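Local coordinates for hypothetical protein (Lactobacillus plantarum, PDB 2IAY) that is of unknown function but belongs to a family with a proposed role in amino-acid metabolism, at residues V8-D13 / F70-V75; Y17-T22 / D109-D114; R45-T50 / V95-Y100. All coordinates share one frame; numbering follows the deposited sequence.

Interaction 1. Residues V8-D13 / F70-V75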
# COMPACT_ATOMS: atom_id res chain seq x y z
N VAL A 8 6.14 -2.09 -7.36
CA VAL A 8 6.37 -0.84 -6.64
C VAL A 8 7.39 -1.08 -5.57
O VAL A 8 7.34 -2.08 -4.86
CB VAL A 8 5.06 -0.28 -5.97
CG1 VAL A 8 5.39 0.90 -5.07
CG2 VAL A 8 4.00 0.05 -7.07
N LYS A 9 8.33 -0.15 -5.45
CA LYS A 9 9.26 -0.13 -4.35
C LYS A 9 8.99 1.14 -3.57
O LYS A 9 9.15 2.23 -4.11
CB LYS A 9 10.70 -0.13 -4.85
CG LYS A 9 11.69 -0.11 -3.72
CD LYS A 9 13.11 -0.09 -4.24
CE LYS A 9 13.45 -1.45 -4.77
N LEU A 10 8.56 1.02 -2.32
CA LEU A 10 8.33 2.15 -1.46
C LEU A 10 9.60 2.93 -1.23
O LEU A 10 10.70 2.38 -1.24
CB LEU A 10 7.73 1.73 -0.11
CG LEU A 10 6.36 1.03 -0.20
CD1 LEU A 10 6.06 0.44 1.17
CD2 LEU A 10 5.27 2.01 -0.64
N ASP A 11 9.44 4.25 -1.03
CA ASP A 11 10.60 5.08 -0.82
C ASP A 11 11.43 4.52 0.33
O ASP A 11 10.94 4.29 1.45
CB ASP A 11 10.16 6.53 -0.48
CG ASP A 11 9.61 7.29 -1.64
OD1 ASP A 11 9.69 6.84 -2.80
OD2 ASP A 11 9.19 8.44 -1.43
N GLY A 12 12.71 4.30 0.05
CA GLY A 12 13.60 3.80 1.05
C GLY A 12 13.62 2.31 1.29
O GLY A 12 14.44 1.81 2.03
N ASP A 13 12.67 1.61 0.74
CA ASP A 13 12.56 0.20 1.05
C ASP A 13 13.63 -0.61 0.33
O ASP A 13 14.11 -0.23 -0.73
CB ASP A 13 11.13 -0.25 0.67
CG ASP A 13 10.64 -1.49 1.43
OD1 ASP A 13 11.46 -2.26 2.01
OD2 ASP A 13 9.40 -1.76 1.38
N PHE A 70 -0.95 -1.35 -10.40
CA PHE A 70 -1.21 -0.73 -9.12
C PHE A 70 -0.27 0.43 -8.88
O PHE A 70 0.70 0.66 -9.60
CB PHE A 70 -1.21 -1.73 -7.94
CG PHE A 70 0.14 -2.12 -7.36
CD1 PHE A 70 1.11 -2.79 -8.11
CD2 PHE A 70 0.39 -1.97 -6.01
CE1 PHE A 70 2.29 -3.21 -7.53
CE2 PHE A 70 1.57 -2.39 -5.44
CZ PHE A 70 2.52 -3.03 -6.20
N LYS A 71 -0.60 1.17 -7.83
CA LYS A 71 0.18 2.22 -7.26
C LYS A 71 0.19 2.02 -5.75
O LYS A 71 -0.80 1.62 -5.17
CB LYS A 71 -0.43 3.60 -7.54
CG LYS A 71 -0.57 3.92 -8.98
CD LYS A 71 -1.50 5.10 -9.22
CE LYS A 71 -1.59 5.48 -10.68
NZ LYS A 71 -2.39 6.73 -10.92
N MSE A 72 1.32 2.32 -5.10
CA MSE A 72 1.40 2.22 -3.67
C MSE A 72 2.43 3.20 -3.16
O MSE A 72 3.51 3.33 -3.74
CB MSE A 72 1.73 0.81 -3.24
CG MSE A 72 1.72 0.60 -1.73
SE MSE A 72 1.97 -1.28 -1.25
CE MSE A 72 3.76 -1.44 -1.87
N THR A 73 2.10 3.93 -2.12
CA THR A 73 2.95 4.99 -1.58
C THR A 73 2.84 5.09 -0.07
O THR A 73 1.85 4.72 0.51
CB THR A 73 2.57 6.37 -2.19
OG1 THR A 73 1.17 6.62 -1.99
CG2 THR A 73 2.88 6.44 -3.70
N THR A 74 3.88 5.63 0.55
CA THR A 74 3.87 6.12 1.91
C THR A 74 3.92 7.62 1.88
O THR A 74 4.79 8.22 1.21
CB THR A 74 5.02 5.54 2.76
OG1 THR A 74 6.27 5.68 2.06
CG2 THR A 74 4.79 4.03 3.04
N VAL A 75 3.04 8.21 2.63
CA VAL A 75 2.95 9.67 2.75
C VAL A 75 2.95 10.01 4.22
O VAL A 75 2.83 9.15 5.09
CB VAL A 75 1.69 10.19 2.02
CG1 VAL A 75 1.80 10.00 0.50
CG2 VAL A 75 0.43 9.52 2.56
O HOH W 1 8.63 4.56 2.91
O HOH W 2 6.64 5.29 -1.21
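The ring of Phe70 receives the methyl CG2 of Val8 over one face, 3.5 Å above the plane and offset toward the rim, a CH-pi contact 21° off the ring normal. Phe70 CG sits between its backbone N and carbonyl carbon (chi1 81°), which lays the ring against the start of segment 8-13. Leu19 packs against this ring and Met61 touches the side chain. The other Val8 methyl, CG1, lies 3.3 Å from the carbonyl O of selenomethionine Met72. Further along, Leu10 crosses Met72 at about a right angle, with Leu10 CG 4.0 Å from the terminal methyl CE of Met72; Leu10 CD2 sits 3.9 Å from Thr73 CA, near Thr74 CG2. Were Phe70 replaced by an alanine, Val8 CG2 would probably lose the aromatic face it rests on and a gap would open beside Leu19. One water donates to Asp11 O and to Thr74 OG1, each at 2.7 Å, while Thr74 OG1 is also bonded to Ala83 O; another accepts from Asp11 N and, at 3.3 Å, from Thr74 N. No direct hydrogen bond links the segments, which implies that methyl and ring contacts join this loop to the edge strand, with water bridging polar groups of Asp11 and Thr74.

Interaction 2. Residues Y17-T22 / D109-D114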
# COMPACT_ATOMS: atom_id res chain seq x y z
N TYR A 17 7.38 -4.83 -4.18
CA TYR A 17 6.14 -5.59 -4.17
C TYR A 17 5.62 -5.67 -5.59
O TYR A 17 5.68 -4.70 -6.35
CB TYR A 17 5.10 -4.91 -3.24
CG TYR A 17 5.47 -5.06 -1.81
CD1 TYR A 17 6.27 -4.12 -1.18
CD2 TYR A 17 5.06 -6.16 -1.08
CE1 TYR A 17 6.64 -4.27 0.13
CE2 TYR A 17 5.42 -6.30 0.24
CZ TYR A 17 6.23 -5.36 0.83
OH TYR A 17 6.62 -5.48 2.13
N THR A 18 5.10 -6.85 -5.94
CA THR A 18 4.53 -7.11 -7.24
C THR A 18 3.07 -7.45 -7.12
O THR A 18 2.65 -8.21 -6.26
CB THR A 18 5.27 -8.31 -7.85
OG1 THR A 18 6.65 -7.97 -8.00
CG2 THR A 18 4.72 -8.71 -9.23
N LEU A 19 2.26 -6.90 -8.01
CA LEU A 19 0.84 -7.22 -8.04
C LEU A 19 0.67 -8.64 -8.56
O LEU A 19 1.21 -8.99 -9.57
CB LEU A 19 0.11 -6.21 -8.94
CG LEU A 19 -1.42 -6.34 -9.02
CD1 LEU A 19 -2.09 -6.00 -7.69
CD2 LEU A 19 -1.98 -5.49 -10.13
N SER A 20 -0.13 -9.44 -7.88
CA SER A 20 -0.38 -10.78 -8.33
C SER A 20 -1.06 -10.76 -9.68
O SER A 20 -2.06 -10.08 -9.85
CB SER A 20 -1.24 -11.56 -7.37
OG SER A 20 -1.59 -12.77 -8.01
N PRO A 21 -0.60 -11.60 -10.63
CA PRO A 21 -1.25 -11.70 -11.93
C PRO A 21 -2.63 -12.39 -11.85
O PRO A 21 -3.33 -12.43 -12.84
CB PRO A 21 -0.27 -12.51 -12.77
CG PRO A 21 0.46 -13.34 -11.79
CD PRO A 21 0.60 -12.45 -10.57
N THR A 22 -2.96 -12.92 -10.67
CA THR A 22 -4.23 -13.60 -10.44
C THR A 22 -5.08 -12.88 -9.41
O THR A 22 -6.03 -13.46 -8.89
CB THR A 22 -3.99 -15.07 -10.03
OG1 THR A 22 -3.13 -15.14 -8.89
CG2 THR A 22 -3.37 -15.82 -11.17
N ASP A 109 -2.98 -13.46 -1.95
CA ASP A 109 -2.78 -13.40 -3.40
C ASP A 109 -3.11 -12.04 -3.99
O ASP A 109 -3.67 -11.95 -5.08
CB ASP A 109 -3.53 -14.54 -4.14
CG ASP A 109 -3.21 -14.64 -5.64
OD1 ASP A 109 -2.05 -14.48 -6.02
OD2 ASP A 109 -4.13 -14.89 -6.46
N ILE A 110 -2.70 -10.98 -3.29
CA ILE A 110 -2.79 -9.63 -3.81
C ILE A 110 -1.42 -9.13 -4.25
O ILE A 110 -1.29 -8.59 -5.36
CB ILE A 110 -3.49 -8.66 -2.82
CG1 ILE A 110 -4.96 -9.12 -2.59
CG2 ILE A 110 -3.39 -7.21 -3.31
CD1 ILE A 110 -5.65 -8.46 -1.41
N LEU A 111 -0.42 -9.30 -3.38
CA LEU A 111 0.97 -8.89 -3.65
C LEU A 111 1.89 -10.08 -3.43
O LEU A 111 1.59 -10.95 -2.61
CB LEU A 111 1.42 -7.77 -2.70
CG LEU A 111 0.66 -6.45 -2.79
CD1 LEU A 111 1.21 -5.48 -1.73
CD2 LEU A 111 0.75 -5.85 -4.21
N THR A 112 3.03 -10.03 -4.10
CA THR A 112 4.19 -10.88 -3.77
C THR A 112 5.41 -9.99 -3.60
O THR A 112 5.39 -8.82 -3.92
CB THR A 112 4.45 -11.94 -4.81
OG1 THR A 112 4.78 -11.30 -6.05
CG2 THR A 112 3.27 -12.87 -4.95
N THR A 113 6.48 -10.55 -3.05
CA THR A 113 7.76 -9.86 -3.06
C THR A 113 8.84 -10.88 -3.40
O THR A 113 8.59 -12.08 -3.51
CB THR A 113 7.99 -9.08 -1.71
OG1 THR A 113 9.17 -8.29 -1.76
CG2 THR A 113 8.06 -10.00 -0.53
N ASP A 114 10.07 -10.41 -3.63
CA ASP A 114 11.13 -11.34 -4.06
C ASP A 114 11.55 -12.26 -2.91
O ASP A 114 11.54 -11.84 -1.74
CB ASP A 114 12.33 -10.59 -4.58
CG ASP A 114 12.04 -9.78 -5.82
OD1 ASP A 114 10.97 -9.92 -6.48
OD2 ASP A 114 12.95 -9.01 -6.20
OXT ASP A 114 11.90 -13.44 -3.11
O HOH W 3 8.57 -8.22 -6.15
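Ser20 and Thr22 both donate to the carboxylate of Asp109, one to each oxygen. Thr22 OG1 reaches Asp109 OD2 at 2.6 Å on the syn lone pair, whereas Ser20 OG meets Asp109 OD1 at 2.7 Å from above the carboxylate plane. Ser20 OG lies anti to the backbone N (chi1 171°), a setting that directs it at Asp109 while it also accepts from Thr22 N at 3.0 Å, forming an ST turn. The turn thus holds both hydroxyls before one carboxylate, and Lys24 adds a salt bridge to OD2 that probably helps to balance its charge.

Next to this polar end the backbones pair. Ser20 N donates almost straight to Ile110 O, 2.9 Å away, though from above the carbonyl plane. Thr18 and Thr112 form an antiparallel hydrogen-bonded pair, with Thr18 N to Thr112 O and Thr112 N to Thr18 O both 2.8 Å. On their side of the sheet, a water accepts from Thr18 OG1 and donates to Asp114 OD1, bridging to the C-terminal residue. Tyr17, Leu19 and Leu111 face the other way; Tyr17 CD2 lies 4.0 Å from Leu111 CD1, and Leu102 of helix 92-107 touches both residues. The arrangement is that of a three-stranded antiparallel sheet in which the chain's last strand, 111-113, forms one edge beside the central strand 17-19 and packs Leu111 on Leu102, Phe105 and Phe70.

Interaction 3. Residues R45-T50 / V95-Y100. With GOL (glycerol), chain C.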
# COMPACT_ATOMS: atom_id res chain seq x y z
N ARG A 45 -4.37 3.18 5.03
CA ARG A 45 -4.23 2.98 6.48
C ARG A 45 -3.28 3.96 7.10
O ARG A 45 -2.23 4.23 6.55
CB ARG A 45 -3.73 1.57 6.82
CG ARG A 45 -4.73 0.45 6.56
CD ARG A 45 -5.89 0.47 7.54
NE ARG A 45 -6.80 -0.64 7.31
CZ ARG A 45 -7.83 -0.65 6.48
NH1 ARG A 45 -8.12 0.39 5.71
NH2 ARG A 45 -8.60 -1.73 6.40
N SER A 46 -3.66 4.48 8.26
CA SER A 46 -2.76 5.22 9.12
C SER A 46 -1.68 4.33 9.69
O SER A 46 -1.88 3.16 9.94
CB SER A 46 -3.54 5.82 10.25
OG SER A 46 -4.36 6.81 9.72
N LEU A 47 -0.51 4.91 9.87
CA LEU A 47 0.61 4.28 10.52
C LEU A 47 1.09 5.14 11.68
O LEU A 47 1.35 6.35 11.55
CB LEU A 47 1.78 4.07 9.56
CG LEU A 47 1.48 3.30 8.28
CD1 LEU A 47 2.71 3.31 7.37
CD2 LEU A 47 0.99 1.86 8.55
N ASP A 48 1.26 4.48 12.84
CA ASP A 48 1.92 5.06 14.02
C ASP A 48 1.39 6.44 14.42
O ASP A 48 2.14 7.39 14.52
CB ASP A 48 3.45 5.09 13.80
CG ASP A 48 4.24 5.35 15.07
OD1 ASP A 48 3.67 5.19 16.17
OD2 ASP A 48 5.42 5.73 14.94
N PRO A 49 0.10 6.54 14.71
CA PRO A 49 -0.43 7.83 15.20
C PRO A 49 -0.06 8.12 16.63
O PRO A 49 0.16 7.18 17.45
CB PRO A 49 -1.94 7.65 15.06
CG PRO A 49 -2.14 6.19 15.29
CD PRO A 49 -0.97 5.54 14.57
N THR A 50 -0.00 9.41 16.99
CA THR A 50 0.17 9.80 18.34
C THR A 50 -1.16 10.05 19.07
O THR A 50 -1.16 10.04 20.28
CB THR A 50 1.07 11.05 18.45
OG1 THR A 50 0.57 12.04 17.55
CG2 THR A 50 2.54 10.70 18.13
N VAL A 95 7.20 0.81 10.26
CA VAL A 95 7.58 -0.28 9.35
C VAL A 95 6.93 -1.59 9.80
O VAL A 95 6.40 -2.30 8.96
CB VAL A 95 9.11 -0.43 9.27
CG1 VAL A 95 9.46 -1.71 8.51
CG2 VAL A 95 9.73 0.78 8.61
N GLU A 96 6.94 -1.89 11.10
CA GLU A 96 6.29 -3.12 11.54
C GLU A 96 4.80 -3.14 11.19
O GLU A 96 4.27 -4.19 10.77
CB GLU A 96 6.48 -3.34 13.03
CG GLU A 96 7.91 -3.79 13.37
CD GLU A 96 8.34 -4.99 12.51
OE1 GLU A 96 7.73 -6.09 12.57
OE2 GLU A 96 9.26 -4.82 11.66
N GLN A 97 4.12 -2.01 11.38
CA GLN A 97 2.70 -1.95 11.07
C GLN A 97 2.47 -2.11 9.57
O GLN A 97 1.56 -2.81 9.14
CB GLN A 97 2.12 -0.63 11.62
CG GLN A 97 0.62 -0.54 11.48
CD GLN A 97 0.05 0.73 12.06
OE1 GLN A 97 0.79 1.56 12.57
NE2 GLN A 97 -1.24 0.90 11.88
N LEU A 98 3.26 -1.41 8.78
CA LEU A 98 3.17 -1.55 7.32
C LEU A 98 3.37 -2.99 6.88
O LEU A 98 2.62 -3.54 6.08
CB LEU A 98 4.19 -0.61 6.67
CG LEU A 98 4.27 -0.72 5.14
CD1 LEU A 98 4.37 0.71 4.46
CD2 LEU A 98 5.34 -1.63 4.66
N ARG A 99 4.40 -3.62 7.42
CA ARG A 99 4.65 -5.02 7.06
C ARG A 99 3.53 -5.95 7.47
O ARG A 99 3.20 -6.90 6.76
CB ARG A 99 5.97 -5.48 7.65
CG ARG A 99 7.23 -4.89 7.01
CD ARG A 99 7.38 -5.23 5.53
NE ARG A 99 8.77 -4.93 5.13
CZ ARG A 99 9.18 -4.07 4.21
NH1 ARG A 99 8.33 -3.53 3.37
NH2 ARG A 99 10.46 -3.75 4.15
N TYR A 100 2.92 -5.69 8.62
CA TYR A 100 1.78 -6.46 9.09
C TYR A 100 0.61 -6.36 8.11
O TYR A 100 -0.01 -7.35 7.78
CB TYR A 100 1.40 -5.96 10.51
CG TYR A 100 0.30 -6.77 11.16
CD1 TYR A 100 -1.03 -6.51 10.92
CD2 TYR A 100 0.63 -7.85 11.97
CE1 TYR A 100 -2.03 -7.32 11.52
CE2 TYR A 100 -0.33 -8.63 12.57
CZ TYR A 100 -1.63 -8.37 12.34
OH TYR A 100 -2.56 -9.16 12.93
C1 GOL C . -8.43 6.15 6.65
C2 GOL C . -7.16 5.60 7.30
O2 GOL C . -6.44 6.67 7.85
C3 GOL C . -7.51 4.52 8.33
O3 GOL C . -6.41 4.01 9.06
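Where strand 41-47 passes into the following loop, a glutamine from helix 92-107 reaches across to its backbone, an example of a helix packed on a beta-sheet with a polar link at the margin of an apolar contact. The short segments 45-47 and 95-100 run at 153° to each other, with their axes 8.9 Å apart at closest approach. Gln97 bridges this separation: CG is anti to the backbone N and the chain stays extended beyond it, carrying the amide to the backbone of Asp48. There Gln97 OE1 accepts from Asp48 N at 3.0 Å, with an N-H...O angle of 159° and the donor tilted 22° from the amide's carbonyl plane. The amide nitrogen NE2 also comes close to Ser46 O, but the angle is too poor for a hydrogen bond.

Leu47 lies against both the glutamine chain and the helix. The Leu47 side chain crosses that of Gln97 obliquely, its CD2 3.8 Å from both Gln97 CG and CD. Leu47 CD1 meets Leu98 CD1 at 4.2 Å. Leu47 also touches Phe57 of the neighbouring strand and Ile101 of the helix, while Leu98 packs on Leu59, continuing the apolar seam.

Away from the helix, Ser46 binds a glycerol that probably came from the crystallisation liquor. Ser46 N donates nearly straight to glycerol O3 at 2.9 Å, and Ser46 OG shares a hydrogen bond with glycerol O2 at 2.8 Å; Lys58 holds the same molecule through NZ. The glycerol therefore occupies a polar surface made by two adjacent strands. Leucines between the layers, with one glutamine amide bonded to Asp48 N, are the features of a helix-on-sheet interface, with the helix covering one face of an antiparallel sheet.

How the interactions relate
Helix 92-107 and the residues around it tie the three contacts together within one small chain. Interactions 1 and 2 have centres about 14 Å apart and meet directly: Val8 N lies 2.8 Å from Tyr17 O, a probable hydrogen bond, and Met72 CE packs 3.7 Å from Tyr17 CD1. Interaction 1 joins interaction 3 through Leu98, whose CD1 is 3.7 Å from Leu10 CD1, and through the salt bridge from Arg99 NH2 to Asp13 OD1 at 2.8 Å. Interactions 2 and 3 lie on opposite sides of the chain's centre, about 20 Å apart between centres, yet Arg99 NH1 lies 2.9 Å from Tyr17 OH, a weak hydrogen bond. The glycerol belongs to interaction 3.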